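Long-range contacts in octaprenyl Pyrophosphate Synthase (Helicobacter pylori, PDB 3TC1), which probably builds octaprenyl diphosphate by adding isopentenyl diphosphate units stepwise to an allylic diphosphate primer: residues 4-9 with 35-40; 11-16 with 62-67. One frame throughout, in Å; residues are numbered along the deposited sequence.

Contact 1 of 2, residues 4-9 with 35-40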
ATOM      1  N   LYS B   4     -28.239   4.055  -9.834  1.00 28.35           N
ATOM      2  CA  LYS B   4     -27.641   5.296 -10.322  1.00 27.34           C
ATOM      3  C   LYS B   4     -26.474   5.833  -9.500  1.00 24.86           C
ATOM      4  O   LYS B   4     -25.496   6.329 -10.059  1.00 23.38           O
ATOM      5  CB  LYS B   4     -28.722   6.383 -10.525  1.00 34.94           C
ATOM      6  CG  LYS B   4     -28.147   7.732 -10.821  1.00 37.62           C
ATOM      7  CD  LYS B   4     -29.195   8.656 -11.348  1.00 40.63           C
ATOM      8  CE  LYS B   4     -28.733  10.113 -11.290  1.00 41.58           C
ATOM      9  NZ  LYS B   4     -28.548  10.687 -12.657  1.00 41.87           N
ATOM     10  N   GLN B   5     -26.555   5.729  -8.181  1.00 23.91           N
ATOM     11  CA  GLN B   5     -25.456   6.213  -7.332  1.00 22.92           C
ATOM     12  C   GLN B   5     -24.240   5.295  -7.413  1.00 20.30           C
ATOM     13  O   GLN B   5     -23.108   5.772  -7.439  1.00 20.78           O
ATOM     14  CB  GLN B   5     -25.891   6.353  -5.856  1.00 25.36           C
ATOM     15  CG  GLN B   5     -26.997   7.357  -5.628  1.00 29.98           C
ATOM     16  CD  GLN B   5     -27.503   7.345  -4.205  1.00 30.32           C
ATOM     17  OE1 GLN B   5     -27.563   6.295  -3.570  1.00 33.10           O
ATOM     18  NE2 GLN B   5     -27.889   8.506  -3.701  1.00 32.76           N
ATOM     19  N   LEU B   6     -24.468   3.988  -7.459  1.00 21.11           N
ATOM     20  CA  LEU B   6     -23.364   3.037  -7.553  1.00 21.67           C
ATOM     21  C   LEU B   6     -22.657   3.221  -8.889  1.00 23.19           C
ATOM     22  O   LEU B   6     -21.436   3.072  -8.996  1.00 23.03           O
ATOM     23  CB  LEU B   6     -23.889   1.607  -7.433  1.00 21.68           C
ATOM     24  CG  LEU B   6     -24.437   1.211  -6.061  1.00 20.75           C
ATOM     25  CD1 LEU B   6     -25.012  -0.188  -6.122  1.00 24.02           C
ATOM     26  CD2 LEU B   6     -23.334   1.281  -5.026  1.00 21.83           C
ATOM     27  N   LYS B   7     -23.446   3.555  -9.903  1.00 20.30           N
ATOM     28  CA  LYS B   7     -22.940   3.782 -11.244  1.00 22.24           C
ATOM     29  C   LYS B   7     -22.064   5.036 -11.244  1.00 20.59           C
ATOM     30  O   LYS B   7     -21.035   5.087 -11.914  1.00 18.22           O
ATOM     31  CB  LYS B   7     -24.118   3.970 -12.201  1.00 38.92           C
ATOM     32  CG  LYS B   7     -23.910   3.372 -13.569  1.00 43.60           C
ATOM     33  CD  LYS B   7     -22.814   4.084 -14.321  1.00 48.53           C
ATOM     34  CE  LYS B   7     -22.454   3.322 -15.581  1.00 51.82           C
ATOM     35  NZ  LYS B   7     -21.981   1.948 -15.247  1.00 53.65           N
ATOM     36  N   ALA B   8     -22.488   6.049 -10.496  1.00 21.42           N
ATOM     37  CA  ALA B   8     -21.738   7.297 -10.411  1.00 20.72           C
ATOM     38  C   ALA B   8     -20.422   7.062  -9.667  1.00 20.01           C
ATOM     39  O   ALA B   8     -19.417   7.691  -9.969  1.00 19.46           O
ATOM     40  CB  ALA B   8     -22.570   8.367  -9.700  1.00 23.25           C
ATOM     41  N   ILE B   9     -20.437   6.160  -8.690  1.00 18.42           N
ATOM     42  CA  ILE B   9     -19.229   5.835  -7.922  1.00 18.24           C
ATOM     43  C   ILE B   9     -18.265   5.059  -8.820  1.00 19.44           C
ATOM     44  O   ILE B   9     -17.051   5.272  -8.793  1.00 19.35           O
ATOM     45  CB  ILE B   9     -19.589   4.992  -6.674  1.00 20.06           C
ATOM     46  CG1 ILE B   9     -20.411   5.849  -5.705  1.00 18.31           C
ATOM     47  CG2 ILE B   9     -18.321   4.469  -5.994  1.00 18.97           C
ATOM     48  CD1 ILE B   9     -21.074   5.064  -4.597  1.00 13.91           C
ATOM     49  N   SER B  35     -17.472  -4.813  -8.881  1.00 40.65           N
ATOM     50  CA  SER B  35     -17.527  -5.067  -7.458  1.00 39.05           C
ATOM     51  C   SER B  35     -18.979  -4.983  -7.041  1.00 38.02           C
ATOM     52  O   SER B  35     -19.771  -4.279  -7.662  1.00 39.07           O
ATOM     53  CB  SER B  35     -16.713  -4.022  -6.697  1.00 35.08           C
ATOM     54  OG  SER B  35     -17.112  -3.967  -5.339  1.00 33.09           O
ATOM     55  N   LYS B  36     -19.320  -5.717  -5.994  1.00 28.65           N
ATOM     56  CA  LYS B  36     -20.676  -5.712  -5.471  1.00 28.75           C
ATOM     57  C   LYS B  36     -20.901  -4.336  -4.840  1.00 26.05           C
ATOM     58  O   LYS B  36     -22.025  -3.829  -4.784  1.00 24.06           O
ATOM     59  CB  LYS B  36     -20.820  -6.822  -4.422  1.00 50.00           C
ATOM     60  CG  LYS B  36     -22.197  -6.943  -3.805  1.00 55.94           C
ATOM     61  CD  LYS B  36     -22.441  -5.900  -2.733  1.00 57.39           C
ATOM     62  CE  LYS B  36     -23.808  -6.107  -2.122  1.00 57.30           C
ATOM     63  NZ  LYS B  36     -24.034  -7.552  -1.830  1.00 57.48           N
ATOM     64  N   MET B  37     -19.799  -3.731  -4.405  1.00 21.81           N
ATOM     65  CA  MET B  37     -19.810  -2.433  -3.742  1.00 19.76           C
ATOM     66  C   MET B  37     -20.719  -2.454  -2.521  1.00 18.79           C
ATOM     67  O   MET B  37     -21.523  -1.544  -2.300  1.00 17.03           O
ATOM     68  CB  MET B  37     -20.237  -1.326  -4.707  1.00 25.21           C
ATOM     69  CG  MET B  37     -19.120  -0.883  -5.634  1.00 26.35           C
ATOM     70  SD  MET B  37     -19.531   0.595  -6.569  1.00 31.37           S
ATOM     71  CE  MET B  37     -20.470  -0.113  -7.859  1.00 30.97           C
ATOM     72  N   LEU B  38     -20.578  -3.508  -1.730  1.00 20.34           N
ATOM     73  CA  LEU B  38     -21.361  -3.672  -0.517  1.00 21.13           C
ATOM     74  C   LEU B  38     -21.203  -2.467   0.407  1.00 21.26           C
ATOM     75  O   LEU B  38     -22.176  -1.984   0.993  1.00 20.22           O
ATOM     76  CB  LEU B  38     -20.920  -4.941   0.213  1.00 23.15           C
ATOM     77  CG  LEU B  38     -21.467  -5.108   1.628  1.00 25.01           C
ATOM     78  CD1 LEU B  38     -22.986  -5.054   1.604  1.00 27.22           C
ATOM     79  CD2 LEU B  38     -20.979  -6.421   2.208  1.00 27.05           C
ATOM     80  N   ARG B  39     -19.973  -1.979   0.528  1.00 19.99           N
ATOM     81  CA  ARG B  39     -19.711  -0.853   1.404  1.00 19.78           C
ATOM     82  C   ARG B  39     -20.386   0.428   0.956  1.00 20.38           C
ATOM     83  O   ARG B  39     -20.880   1.158   1.795  1.00 20.55           O
ATOM     84  CB  ARG B  39     -18.199  -0.700   1.636  1.00 20.22           C
ATOM     85  CG  ARG B  39     -17.647  -1.924   2.384  1.00 20.09           C
ATOM     86  CD  ARG B  39     -16.144  -2.098   2.317  1.00 21.20           C
ATOM     87  NE  ARG B  39     -15.723  -3.383   2.886  1.00 18.38           N
ATOM     88  CZ  ARG B  39     -15.907  -4.569   2.307  1.00 23.56           C
ATOM     89  NH1 ARG B  39     -15.495  -5.673   2.915  1.00 24.02           N
ATOM     90  NH2 ARG B  39     -16.465  -4.658   1.108  1.00 19.99           N
ATOM     91  N   SER B  40     -20.464   0.680  -0.347  1.00 15.47           N
ATOM     92  CA  SER B  40     -21.143   1.871  -0.842  1.00 17.29           C
ATOM     93  C   SER B  40     -22.651   1.770  -0.574  1.00 18.04           C
ATOM     94  O   SER B  40     -23.293   2.762  -0.228  1.00 18.02           O
ATOM     95  CB  SER B  40     -20.902   2.047  -2.343  1.00 19.83           C
ATOM     96  OG  SER B  40     -19.559   2.420  -2.596  1.00 21.50           O
TER

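Contact 2 of 2, residues 11-16 with 62-67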
ATOM      1  N   ASN B  11     -18.046   5.317 -11.994  1.00 16.17           N
ATOM      2  CA  ASN B  11     -17.468   6.286 -12.912  1.00 17.60           C
ATOM      3  C   ASN B  11     -16.445   7.212 -12.248  1.00 16.87           C
ATOM      4  O   ASN B  11     -15.497   7.658 -12.901  1.00 16.98           O
ATOM      5  CB  ASN B  11     -18.577   7.094 -13.591  1.00 27.36           C
ATOM      6  CG  ASN B  11     -19.375   6.258 -14.580  1.00 30.95           C
ATOM      7  OD1 ASN B  11     -18.820   5.398 -15.268  1.00 33.94           O
ATOM      8  ND2 ASN B  11     -20.674   6.512 -14.666  1.00 32.82           N
ATOM      9  N   LYS B  12     -16.626   7.501 -10.964  1.00 17.76           N
ATOM     10  CA  LYS B  12     -15.674   8.349 -10.245  1.00 19.21           C
ATOM     11  C   LYS B  12     -14.340   7.618 -10.118  1.00 18.78           C
ATOM     12  O   LYS B  12     -13.271   8.218 -10.265  1.00 18.36           O
ATOM     13  CB  LYS B  12     -16.194   8.702  -8.847  1.00 23.41           C
ATOM     14  CG  LYS B  12     -17.175   9.863  -8.821  1.00 29.46           C
ATOM     15  CD  LYS B  12     -17.558  10.239  -7.392  1.00 32.22           C
ATOM     16  CE  LYS B  12     -18.361  11.535  -7.353  1.00 34.13           C
ATOM     17  NZ  LYS B  12     -17.555  12.698  -7.831  1.00 34.23           N
ATOM     18  N   ILE B  13     -14.409   6.321  -9.834  1.00 15.47           N
ATOM     19  CA  ILE B  13     -13.210   5.500  -9.718  1.00 16.89           C
ATOM     20  C   ILE B  13     -12.447   5.553 -11.041  1.00 16.98           C
ATOM     21  O   ILE B  13     -11.227   5.729 -11.061  1.00 15.86           O
ATOM     22  CB  ILE B  13     -13.564   4.029  -9.408  1.00 19.30           C
ATOM     23  CG1 ILE B  13     -14.240   3.929  -8.041  1.00 20.23           C
ATOM     24  CG2 ILE B  13     -12.307   3.171  -9.435  1.00 21.62           C
ATOM     25  CD1 ILE B  13     -14.766   2.532  -7.714  1.00 22.52           C
ATOM     26  N   ALA B  14     -13.174   5.403 -12.146  1.00 20.81           N
ATOM     27  CA  ALA B  14     -12.567   5.435 -13.474  1.00 21.92           C
ATOM     28  C   ALA B  14     -11.937   6.798 -13.753  1.00 22.45           C
ATOM     29  O   ALA B  14     -10.873   6.886 -14.360  1.00 23.24           O
ATOM     30  CB  ALA B  14     -13.612   5.115 -14.538  1.00 20.94           C
ATOM     31  N   SER B  15     -12.604   7.861 -13.320  1.00 21.70           N
ATOM     32  CA  SER B  15     -12.085   9.204 -13.523  1.00 22.30           C
ATOM     33  C   SER B  15     -10.806   9.420 -12.718  1.00 21.71           C
ATOM     34  O   SER B  15      -9.846  10.011 -13.213  1.00 23.09           O
ATOM     35  CB  SER B  15     -13.129  10.244 -13.113  1.00 32.10           C
ATOM     36  OG  SER B  15     -14.275  10.155 -13.939  1.00 39.60           O
ATOM     37  N   TRP B  16     -10.798   8.942 -11.477  1.00 18.14           N
ATOM     38  CA  TRP B  16      -9.632   9.091 -10.615  1.00 18.36           C
ATOM     39  C   TRP B  16      -8.431   8.319 -11.169  1.00 18.54           C
ATOM     40  O   TRP B  16      -7.288   8.763 -11.040  1.00 16.85           O
ATOM     41  CB  TRP B  16      -9.968   8.627  -9.189  1.00 19.95           C
ATOM     42  CG  TRP B  16     -10.848   9.598  -8.427  1.00 16.50           C
ATOM     43  CD1 TRP B  16     -11.430  10.737  -8.915  1.00 19.66           C
ATOM     44  CD2 TRP B  16     -11.223   9.519  -7.046  1.00 17.20           C
ATOM     45  NE1 TRP B  16     -12.143  11.373  -7.922  1.00 19.13           N
ATOM     46  CE2 TRP B  16     -12.032  10.646  -6.766  1.00 19.20           C
ATOM     47  CE3 TRP B  16     -10.952   8.610  -6.017  1.00 16.51           C
ATOM     48  CZ2 TRP B  16     -12.575  10.886  -5.497  1.00 18.52           C
ATOM     49  CZ3 TRP B  16     -11.494   8.851  -4.749  1.00 16.10           C
ATOM     50  CH2 TRP B  16     -12.295   9.980  -4.506  1.00 16.75           C
ATOM     51  N   LEU B  62     -16.654   9.986  -0.881  1.00 14.12           N
ATOM     52  CA  LEU B  62     -16.302   9.161   0.266  1.00 14.43           C
ATOM     53  C   LEU B  62     -16.462   7.681  -0.065  1.00 16.21           C
ATOM     54  O   LEU B  62     -15.628   6.852   0.322  1.00 15.81           O
ATOM     55  CB  LEU B  62     -17.176   9.513   1.474  1.00 13.61           C
ATOM     56  CG  LEU B  62     -16.824   8.771   2.771  1.00 15.36           C
ATOM     57  CD1 LEU B  62     -15.392   9.087   3.164  1.00 17.41           C
ATOM     58  CD2 LEU B  62     -17.769   9.196   3.896  1.00 16.38           C
ATOM     59  N   CYS B  63     -17.546   7.350  -0.763  1.00 18.10           N
ATOM     60  CA  CYS B  63     -17.807   5.967  -1.158  1.00 17.01           C
ATOM     61  C   CYS B  63     -16.723   5.506  -2.130  1.00 17.13           C
ATOM     62  O   CYS B  63     -16.296   4.355  -2.104  1.00 15.53           O
ATOM     63  CB  CYS B  63     -19.177   5.848  -1.831  1.00 18.05           C
ATOM     64  SG  CYS B  63     -20.595   6.051  -0.722  1.00 20.62           S
ATOM     65  N   THR B  64     -16.280   6.416  -2.987  1.00 15.41           N
ATOM     66  CA  THR B  64     -15.248   6.092  -3.958  1.00 15.78           C
ATOM     67  C   THR B  64     -13.950   5.752  -3.228  1.00 15.21           C
ATOM     68  O   THR B  64     -13.278   4.778  -3.565  1.00 15.80           O
ATOM     69  CB  THR B  64     -15.027   7.267  -4.929  1.00 17.66           C
ATOM     70  OG1 THR B  64     -16.262   7.562  -5.593  1.00 18.89           O
ATOM     71  CG2 THR B  64     -13.978   6.910  -5.976  1.00 18.65           C
ATOM     72  N   ILE B  65     -13.610   6.557  -2.225  1.00 15.81           N
ATOM     73  CA  ILE B  65     -12.416   6.343  -1.414  1.00 15.04           C
ATOM     74  C   ILE B  65     -12.491   4.970  -0.743  1.00 16.39           C
ATOM     75  O   ILE B  65     -11.528   4.202  -0.764  1.00 15.57           O
ATOM     76  CB  ILE B  65     -12.297   7.438  -0.317  1.00 12.05           C
ATOM     77  CG1 ILE B  65     -11.928   8.777  -0.960  1.00 10.93           C
ATOM     78  CG2 ILE B  65     -11.268   7.033   0.739  1.00 11.61           C
ATOM     79  CD1 ILE B  65     -12.046   9.963  -0.007  1.00 13.08           C
ATOM     80  N   VAL B  66     -13.641   4.661  -0.154  1.00 10.43           N
ATOM     81  CA  VAL B  66     -13.817   3.376   0.511  1.00 10.69           C
ATOM     82  C   VAL B  66     -13.701   2.181  -0.445  1.00 10.95           C
ATOM     83  O   VAL B  66     -13.078   1.174  -0.109  1.00 10.31           O
ATOM     84  CB  VAL B  66     -15.172   3.321   1.252  1.00 15.48           C
ATOM     85  CG1 VAL B  66     -15.494   1.890   1.676  1.00 14.46           C
ATOM     86  CG2 VAL B  66     -15.114   4.225   2.490  1.00 15.58           C
ATOM     87  N   GLU B  67     -14.294   2.284  -1.629  1.00 13.23           N
ATOM     88  CA  GLU B  67     -14.220   1.181  -2.587  1.00 15.06           C
ATOM     89  C   GLU B  67     -12.793   0.998  -3.124  1.00 16.32           C
ATOM     90  O   GLU B  67     -12.363  -0.124  -3.398  1.00 15.64           O
ATOM     91  CB  GLU B  67     -15.184   1.415  -3.759  1.00 15.76           C
ATOM     92  CG  GLU B  67     -16.678   1.438  -3.386  1.00 18.83           C
ATOM     93  CD  GLU B  67     -17.170   0.150  -2.716  1.00 21.46           C
ATOM     94  OE1 GLU B  67     -16.444  -0.866  -2.729  1.00 22.04           O
ATOM     95  OE2 GLU B  67     -18.300   0.154  -2.178  1.00 23.24           O
TER

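Contact 1 of 2, residues 4-9 with 35-40
Leu-6 and Ile-9, on one flank of helix 3-18, pack against Met-37 and Ser-40 where helix 38-44 begins, joining the N-terminal helix to the helical bundle of a polyprenyl synthase fold. Only four residues touch across this contact, and the interface is modest, 218 Å² summed over both sides. Leu-6 spans both partners: its CD2 branch lies 3.7 Å from CB of Ser-40, while Met-37 CE sits 3.9 Å from CB of Leu-6. The Leu-6 and Met-37 side chains run past one another in opposite senses, so the thioether end of one meets the base of the other. Met-37 is extended through chi2 and then bends at its last torsion (chi3 -82°), which sets CE 3.5 Å from Leu-6 O, a methyl laid against a backbone carbonyl of the helix. One turn on, Ile-9 CG2 approaches Met-37 SD at 4.1 Å, and Ile-9 CD1 packs on Ser-40, 3.8 Å from its CB.

The next shell explains how the second segment is held. Met-37 occupies the N-cap position with a left-handed backbone conformation (phi 56°, psi 46°), and two residues earlier Ser-35 forms an ST turn, its OG accepting from Met-37 N over 2.9 Å. Ser-40 is buried, and its OG is satisfied by a hydrogen bond to Glu-67 OE2 of helix 53-80, beside the Ile-9 methyl. Helix 53-80 also supplies Cys-63, which touches both Ile-9 and Ser-40, while Leu-6 extends its apolar contact to Lys-41 and Leu-44 along helix 38-44. On the Ile-9 side of the serine hydroxyl, CD1 of Ile-9 comes to 3.6 Å from Ser-40 OG.

Contact 2 of 2, residues 11-16 with 62-67
Thr-64 of helix 53-80 projects between Lys-12, Ile-13 and Trp-16 of helix 3-18, an interhelical packing within the all-helical polyprenyl synthase fold. The two short helical segments cross steeply, at -71° with axes 9.7 Å apart, and the CA atoms of Ile-13 and Thr-64 are the nearest pair. Thr-64 CB lies above the rim of the indole, 3.9 Å from Trp-16 CH2, and there the side chain divides. With chi1 at -58°, CG2 stands anti to the backbone N and heads for the ring, while OG1 turns beside that nitrogen. OG1 meets the aliphatic part of Lys-12, 3.4 Å from its CB, and is hydrogen-bonded to Leu-60 O one turn back. Beyond it the lysine runs on to NZ, which makes a salt bridge with Asp-57 and a hydrogen bond with Asn-61. CG2 touches Ile-13 CG1 at 3.6 Å and ends over one face of Trp-16 in a CH-pi contact, 3.6 Å from the centroid of the six-membered ring and 22° off its normal. Ile-65 meets the indole at its edge: its CG1 lies near the ring plane, 3.8 Å from Trp-16 CH2.

Contacts 1 and 2 are neighbours, their centres 9 Å apart on the same side of the chain's centre. Both use helix 3-18: residues 4-9 meet the start of helix 38-44, and residues 11-16, further along, meet helix 53-80. These two partner helices are consecutive, so along the chain the order is 4-9, 11-16, 35-40, 62-67 and the contacts interleave. A probable hydrogen bond, Ser-40 OG to Glu-67 OE2 at 2.6 Å, joins them: Glu-67 belongs to contact 2, yet its carboxylate serves contact 1. Ile-9 and Cys-63 add packing. Successive parts of one N-terminal helix are thus anchored to adjoining elements of the bundle. No other subunit touches either contact.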